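Local structure of diphosphomevalonate decarboxylase, putative (Trypanosoma brucei, 2HKE) at residues K18-R23 against P260-A265; D306-V311 against R330-K335. The protein probably catalyses the ATP-dependent decarboxylation of (R)-5-diphosphomevalonate to isopentenyl diphosphate, the isoprenoid and sterol precursor made by the mevalonate pathway. The protein carries 1 engineered substitution. All blocks are in the same frame, centred on the assembly; numbering follows the deposited sequence.

In the fold
Contact 1 and contact 2 sit in different parts of the two-domain GHMP-type fold. In contact 1 the loop 18-23, from the N-terminal domain, meets the loop 260-265, which joins two helices of the C-terminal domain; Tyr-19 and Lys-22 of the same N-terminal loop help to bind a sulfate between the domains, consistent with a phosphate site for the substrate. Contact 2 (306-311 with 330-335) lies wholly within the C-terminal domain, where two helices pack beside each other on its five-stranded sheet, well away from the sulfate. The centres of contact 1 and contact 2 are about 33 Å apart, the nearest atoms of contact 1 and contact 2 about 18 Å; along the chain contact 1 closes before contact 2 opens.

Contact 1: K18-R23 against P260-A265; sequences KYWGKR and PKITYA. With SO4 (sulfate ion), chain C.
The phenol oxygen of Tyr-19 is gripped from two quarters: its OH donates to O4 of the sulfate at 2.6 Å and accepts a bond from Lys-22 NZ at 3.0 Å. Lys-22 NZ also reaches the anion, giving a second hydrogen bond to sulfate O1 at 2.6 Å. Its chain runs extended as far as CE, then bends (chi4 62°), and this last turn brings the ammonium group over to both the phenol and the sulfate. Sulfate O4 lies at the edge of the Tyr-19 ring and in its plane. Arg-77, Ser-144, the backbone N of Gly-145 and Thr-200 also hydrogen-bond to the sulfate. The ion probably comes from the crystallisation liquor, but the site is consistent with one that takes a phosphate of the diphosphomevalonate substrate in this family of GHMP-type enzymes, in the cleft between the N- and C-terminal domains. Next along the loop, Trp-20 is directed at segment 260-265; its chi1 of -165° sets CG opposite the backbone N and extends the indole towards Tyr-264. The far corner of its benzo ring meets Tyr-264 edge to edge: Trp-20 CH2 lies 3.8 Å from Tyr-264 OH and 3.9 Å from Tyr-264 CE2, the two side chains coming from opposite directions. Ile-262 CD1 approaches the same indole rim near its plane, a looser apolar touch at 4.4 Å from Trp-20 CZ2, while Ile-262 CG2 sits over one face of the Tyr-264 ring, towards its rim. Trp-20 NE1 bonds to Ser-206 OG, and Tyr-264 OH, itself at the touching edge, bonds to the carbonyl of Val-197. Leu-251 and Cys-255 of helix 237-256 and Met-203 of helix 199-209 also pack against the indole.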
loop_
_atom_site.group_PDB
_atom_site.type_symbol
_atom_site.label_atom_id
_atom_site.label_comp_id
_atom_site.label_asym_id
_atom_site.label_seq_id
_atom_site.Cartn_x
_atom_site.Cartn_y
_atom_site.Cartn_z
ATOM N N LYS A 18 -10.243 -0.493 3.913
ATOM C CA LYS A 18 -9.127 -0.704 4.824
ATOM C C LYS A 18 -8.980 -2.042 5.550
ATOM O O LYS A 18 -9.945 -2.592 6.059
ATOM C CB LYS A 18 -9.157 0.397 5.862
ATOM C CG LYS A 18 -9.204 1.827 5.274
ATOM C CD LYS A 18 -7.920 2.116 4.523
ATOM C CE LYS A 18 -7.818 3.570 4.073
ATOM N NZ LYS A 18 -6.508 3.859 3.334
ATOM N N TYR A 19 -7.730 -2.493 5.646
ATOM C CA TYR A 19 -7.331 -3.548 6.549
ATOM C C TYR A 19 -7.005 -2.881 7.907
ATOM O O TYR A 19 -6.123 -2.070 7.989
ATOM C CB TYR A 19 -6.099 -4.242 5.984
ATOM C CG TYR A 19 -5.240 -5.067 6.941
ATOM C CD1 TYR A 19 -5.818 -5.992 7.803
ATOM C CD2 TYR A 19 -3.846 -4.958 6.926
ATOM C CE1 TYR A 19 -5.032 -6.743 8.663
ATOM C CE2 TYR A 19 -3.050 -5.727 7.748
ATOM C CZ TYR A 19 -3.634 -6.585 8.628
ATOM O OH TYR A 19 -2.845 -7.353 9.422
ATOM N N TRP A 20 -7.737 -3.233 8.973
ATOM C CA TRP A 20 -7.442 -2.738 10.285
ATOM C C TRP A 20 -8.052 -3.706 11.271
ATOM O O TRP A 20 -9.209 -3.614 11.593
ATOM C CB TRP A 20 -7.968 -1.318 10.483
ATOM C CG TRP A 20 -7.383 -0.622 11.679
ATOM C CD1 TRP A 20 -8.025 -0.288 12.832
ATOM C CD2 TRP A 20 -6.084 -0.093 11.770
ATOM N NE1 TRP A 20 -7.160 0.373 13.689
ATOM C CE2 TRP A 20 -5.961 0.513 13.041
ATOM C CE3 TRP A 20 -4.973 -0.094 10.917
ATOM C CZ2 TRP A 20 -4.782 1.094 13.466
ATOM C CZ3 TRP A 20 -3.786 0.481 11.377
ATOM C CH2 TRP A 20 -3.714 1.058 12.640
ATOM N N GLY A 21 -7.248 -4.684 11.676
ATOM C CA GLY A 21 -7.621 -5.702 12.618
ATOM C C GLY A 21 -7.402 -7.130 12.146
ATOM O O GLY A 21 -7.850 -7.511 11.037
ATOM N N LYS A 22 -6.769 -7.929 13.003
ATOM C CA LYS A 22 -6.690 -9.367 12.832
ATOM C C LYS A 22 -7.721 -10.087 13.714
ATOM O O LYS A 22 -7.867 -9.764 14.908
ATOM C CB LYS A 22 -5.290 -9.871 13.152
ATOM C CG LYS A 22 -4.198 -9.239 12.266
ATOM C CD LYS A 22 -2.822 -9.580 12.770
ATOM C CE LYS A 22 -1.636 -8.934 12.039
ATOM N NZ LYS A 22 -1.659 -7.487 12.127
ATOM N N ARG A 23 -8.409 -11.053 13.127
ATOM C CA ARG A 23 -9.409 -11.821 13.845
ATOM C C ARG A 23 -8.837 -12.866 14.801
ATOM O O ARG A 23 -7.630 -13.152 14.818
ATOM C CB ARG A 23 -10.397 -12.438 12.858
ATOM C CG ARG A 23 -9.837 -13.536 11.981
ATOM C CD ARG A 23 -10.946 -14.178 11.151
ATOM N NE ARG A 23 -10.544 -15.381 10.424
ATOM C CZ ARG A 23 -10.185 -15.423 9.137
ATOM N NH1 ARG A 23 -10.050 -14.315 8.435
ATOM N NH2 ARG A 23 -9.882 -16.578 8.564
ATOM N N PRO A 260 -5.641 3.564 24.490
ATOM C CA PRO A 260 -5.373 4.999 24.311
ATOM C C PRO A 260 -5.576 5.432 22.863
ATOM O O PRO A 260 -5.443 4.605 21.947
ATOM C CB PRO A 260 -3.902 5.133 24.650
ATOM C CG PRO A 260 -3.502 3.893 25.294
ATOM C CD PRO A 260 -4.440 2.829 24.893
ATOM N N LYS A 261 -5.904 6.711 22.677
ATOM C CA LYS A 261 -6.147 7.269 21.353
ATOM C C LYS A 261 -4.914 7.090 20.471
ATOM O O LYS A 261 -3.762 7.200 20.919
ATOM C CB LYS A 261 -6.455 8.747 21.481
ATOM C CG LYS A 261 -7.032 9.430 20.293
ATOM C CD LYS A 261 -7.232 10.936 20.628
ATOM C CE LYS A 261 -7.397 11.801 19.363
ATOM N NZ LYS A 261 -7.790 13.257 19.654
ATOM N N ILE A 262 -5.186 6.801 19.207
ATOM C CA ILE A 262 -4.160 6.675 18.182
ATOM C C ILE A 262 -4.338 7.824 17.203
ATOM O O ILE A 262 -5.469 8.039 16.682
ATOM C CB ILE A 262 -4.324 5.362 17.362
ATOM C CG1 ILE A 262 -4.147 4.120 18.238
ATOM C CG2 ILE A 262 -3.313 5.368 16.174
ATOM C CD1 ILE A 262 -4.501 2.745 17.539
ATOM N N THR A 263 -3.246 8.528 16.922
ATOM C CA THR A 263 -3.268 9.664 15.994
ATOM C C THR A 263 -2.136 9.543 15.010
ATOM O O THR A 263 -0.956 9.647 15.377
ATOM C CB THR A 263 -3.061 11.002 16.745
ATOM O OG1 THR A 263 -4.021 11.079 17.815
ATOM C CG2 THR A 263 -3.238 12.172 15.779
ATOM N N TYR A 264 -2.483 9.332 13.739
ATOM C CA TYR A 264 -1.478 9.358 12.714
ATOM C C TYR A 264 -1.560 10.627 11.858
ATOM O O TYR A 264 -0.616 10.948 11.156
ATOM C CB TYR A 264 -1.654 8.128 11.824
ATOM C CG TYR A 264 -1.451 6.824 12.531
ATOM C CD1 TYR A 264 -0.275 6.547 13.207
ATOM C CD2 TYR A 264 -2.432 5.831 12.481
ATOM C CE1 TYR A 264 -0.087 5.292 13.846
ATOM C CE2 TYR A 264 -2.252 4.610 13.102
ATOM C CZ TYR A 264 -1.063 4.323 13.752
ATOM O OH TYR A 264 -0.936 3.083 14.361
ATOM N N ALA A 265 -2.725 11.258 11.836
ATOM C CA ALA A 265 -2.957 12.458 11.015
ATOM C C ALA A 265 -2.395 13.690 11.714
ATOM O O ALA A 265 -2.360 13.749 12.936
ATOM C CB ALA A 265 -4.389 12.624 10.800
HETATM S S SO4 C . 0.621 -6.417 9.642
HETATM O O1 SO4 C . 0.533 -6.639 11.072
HETATM O O2 SO4 C . 0.170 -5.083 9.324
HETATM O O3 SO4 C . 2.002 -6.555 9.196
HETATM O O4 SO4 C . -0.244 -7.370 8.942
#

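Contact 2: D306-V311 against R330-K335; sequences DLPEAV and RELLEK
Leu-307 and Leu-332 meet at a slant, branch against branch: CD1 of Leu-307 lies 3.8 Å from CD2 of Leu-332, and the other branch, Leu-307 CD2, is 4.1 Å from Leu-332 CG. The bond from the Leu-332 backbone does not aim at the facing helix; a chi1 of -167° swings the Leu-332 CG, and with it both methyls, towards helix 307-317. There they divide the work. CD2 goes to Leu-307, whereas CD1 reaches the ring of Pro-308, 4.0 Å from Pro-308 CG, with the two side chains at about a right angle. Pro-308 and Lys-335 instead lie side by side and point the same way; the proline CG is 4.0 Å from Lys-335 CB, and beyond this first carbon the lysine chain leads away, so that only the first side-chain carbon of Lys-335 is close to the proline ring. The short helical segments run 9.5 Å apart at their closest, crossing at -54°. Leu-307 and Leu-332 both rest on Gln-184 and Gln-361 of the sheet below, and Val-339 touches Pro-308. This is helix-on-sheet layering of an alpha/beta domain: strand 298-303, helix 307-317 and strand 325-327 form a beta-alpha-beta crossover in the GHMP C-terminal domain, and helix 330-338 follows it to pack alongside the crossover helix.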
loop_
_atom_site.group_PDB
_atom_site.type_symbol
_atom_site.label_atom_id
_atom_site.label_comp_id
_atom_site.label_asym_id
_atom_site.label_seq_id
_atom_site.Cartn_x
_atom_site.Cartn_y
_atom_site.Cartn_z
ATOM N N ASP A 306 -8.689 15.039 -15.187
ATOM C CA ASP A 306 -8.899 15.980 -14.110
ATOM C C ASP A 306 -7.619 16.252 -13.334
ATOM O O ASP A 306 -7.594 17.139 -12.497
ATOM C CB ASP A 306 -9.940 15.424 -13.144
ATOM C CG ASP A 306 -11.361 15.478 -13.711
ATOM O OD1 ASP A 306 -11.626 16.380 -14.536
ATOM O OD2 ASP A 306 -12.215 14.630 -13.338
ATOM N N LEU A 307 -6.562 15.518 -13.608
ATOM C CA LEU A 307 -5.403 15.537 -12.737
ATOM C C LEU A 307 -4.675 16.885 -12.813
ATOM O O LEU A 307 -4.258 17.379 -11.782
ATOM C CB LEU A 307 -4.475 14.366 -13.024
ATOM C CG LEU A 307 -3.244 14.218 -12.100
ATOM C CD1 LEU A 307 -2.857 12.732 -11.909
ATOM C CD2 LEU A 307 -2.039 15.077 -12.474
ATOM N N PRO A 308 -4.410 17.426 -14.024
ATOM C CA PRO A 308 -3.658 18.699 -14.052
ATOM C C PRO A 308 -4.285 19.801 -13.253
ATOM O O PRO A 308 -3.540 20.481 -12.484
ATOM C CB PRO A 308 -3.590 19.025 -15.549
ATOM C CG PRO A 308 -3.507 17.575 -16.138
ATOM C CD PRO A 308 -4.640 16.963 -15.397
ATOM N N GLU A 309 -5.601 19.977 -13.362
ATOM C CA GLU A 309 -6.269 21.025 -12.588
ATOM C C GLU A 309 -6.153 20.726 -11.125
ATOM O O GLU A 309 -5.904 21.640 -10.325
ATOM C CB GLU A 309 -7.748 21.177 -12.926
ATOM C CG GLU A 309 -8.398 22.425 -12.293
ATOM C CD GLU A 309 -9.844 22.577 -12.653
ATOM O OE1 GLU A 309 -10.697 21.921 -11.990
ATOM O OE2 GLU A 309 -10.119 23.328 -13.621
ATOM N N ALA A 310 -6.378 19.465 -10.762
ATOM C CA ALA A 310 -6.300 19.067 -9.351
ATOM C C ALA A 310 -4.927 19.397 -8.748
ATOM O O ALA A 310 -4.836 19.953 -7.656
ATOM C CB ALA A 310 -6.699 17.536 -9.193
ATOM N N VAL A 311 -3.858 19.064 -9.459
ATOM C CA VAL A 311 -2.523 19.298 -8.995
ATOM C C VAL A 311 -2.222 20.812 -8.954
ATOM O O VAL A 311 -1.634 21.295 -7.967
ATOM C CB VAL A 311 -1.497 18.524 -9.805
ATOM C CG1 VAL A 311 -0.072 18.929 -9.389
ATOM C CG2 VAL A 311 -1.733 17.018 -9.676
ATOM N N ARG A 330 5.400 11.384 -17.633
ATOM C CA ARG A 330 6.065 12.641 -17.957
ATOM C C ARG A 330 5.131 13.581 -18.711
ATOM O O ARG A 330 5.194 14.806 -18.474
ATOM C CB ARG A 330 7.328 12.381 -18.782
ATOM N N GLU A 331 4.381 13.076 -19.630
ATOM C CA GLU A 331 3.508 13.904 -20.412
ATOM C C GLU A 331 2.458 14.565 -19.513
ATOM O O GLU A 331 2.044 15.709 -19.729
ATOM C CB GLU A 331 2.832 13.055 -21.483
ATOM C CG GLU A 331 3.773 12.354 -22.435
ATOM C CD GLU A 331 4.860 13.244 -22.997
ATOM O OE1 GLU A 331 4.516 14.266 -23.668
ATOM O OE2 GLU A 331 6.065 12.917 -22.767
ATOM N N LEU A 332 2.009 13.831 -18.503
ATOM C CA LEU A 332 1.011 14.341 -17.626
ATOM C C LEU A 332 1.612 15.476 -16.775
ATOM O O LEU A 332 0.986 16.496 -16.503
ATOM C CB LEU A 332 0.511 13.170 -16.768
ATOM C CG LEU A 332 -0.738 13.413 -16.007
ATOM C CD1 LEU A 332 -1.901 13.997 -16.886
ATOM C CD2 LEU A 332 -1.115 12.069 -15.256
ATOM N N LEU A 333 2.841 15.292 -16.347
ATOM C CA LEU A 333 3.560 16.332 -15.641
ATOM C C LEU A 333 3.686 17.626 -16.477
ATOM O O LEU A 333 3.530 18.764 -15.986
ATOM C CB LEU A 333 4.938 15.811 -15.226
ATOM C CG LEU A 333 5.794 16.883 -14.542
ATOM C CD1 LEU A 333 5.104 17.445 -13.277
ATOM C CD2 LEU A 333 7.154 16.327 -14.230
ATOM N N GLU A 334 3.981 17.462 -17.755
ATOM C CA GLU A 334 4.094 18.616 -18.602
ATOM C C GLU A 334 2.750 19.339 -18.709
ATOM O O GLU A 334 2.703 20.554 -18.749
ATOM C CB GLU A 334 4.612 18.235 -19.970
ATOM C CG GLU A 334 4.966 19.510 -20.781
ATOM C CD GLU A 334 5.833 20.504 -19.973
ATOM O OE1 GLU A 334 6.953 20.104 -19.553
ATOM O OE2 GLU A 334 5.363 21.644 -19.736
ATOM N N LYS A 335 1.654 18.584 -18.699
ATOM C CA LYS A 335 0.329 19.193 -18.692
ATOM C C LYS A 335 0.045 19.979 -17.400
ATOM O O LYS A 335 -0.584 21.006 -17.445
ATOM C CB LYS A 335 -0.745 18.156 -18.937
ATOM C CG LYS A 335 -0.808 17.722 -20.380
ATOM C CD LYS A 335 -1.924 16.715 -20.598
ATOM C CE LYS A 335 -2.696 16.977 -21.893
ATOM N NZ LYS A 335 -3.436 15.718 -22.369
#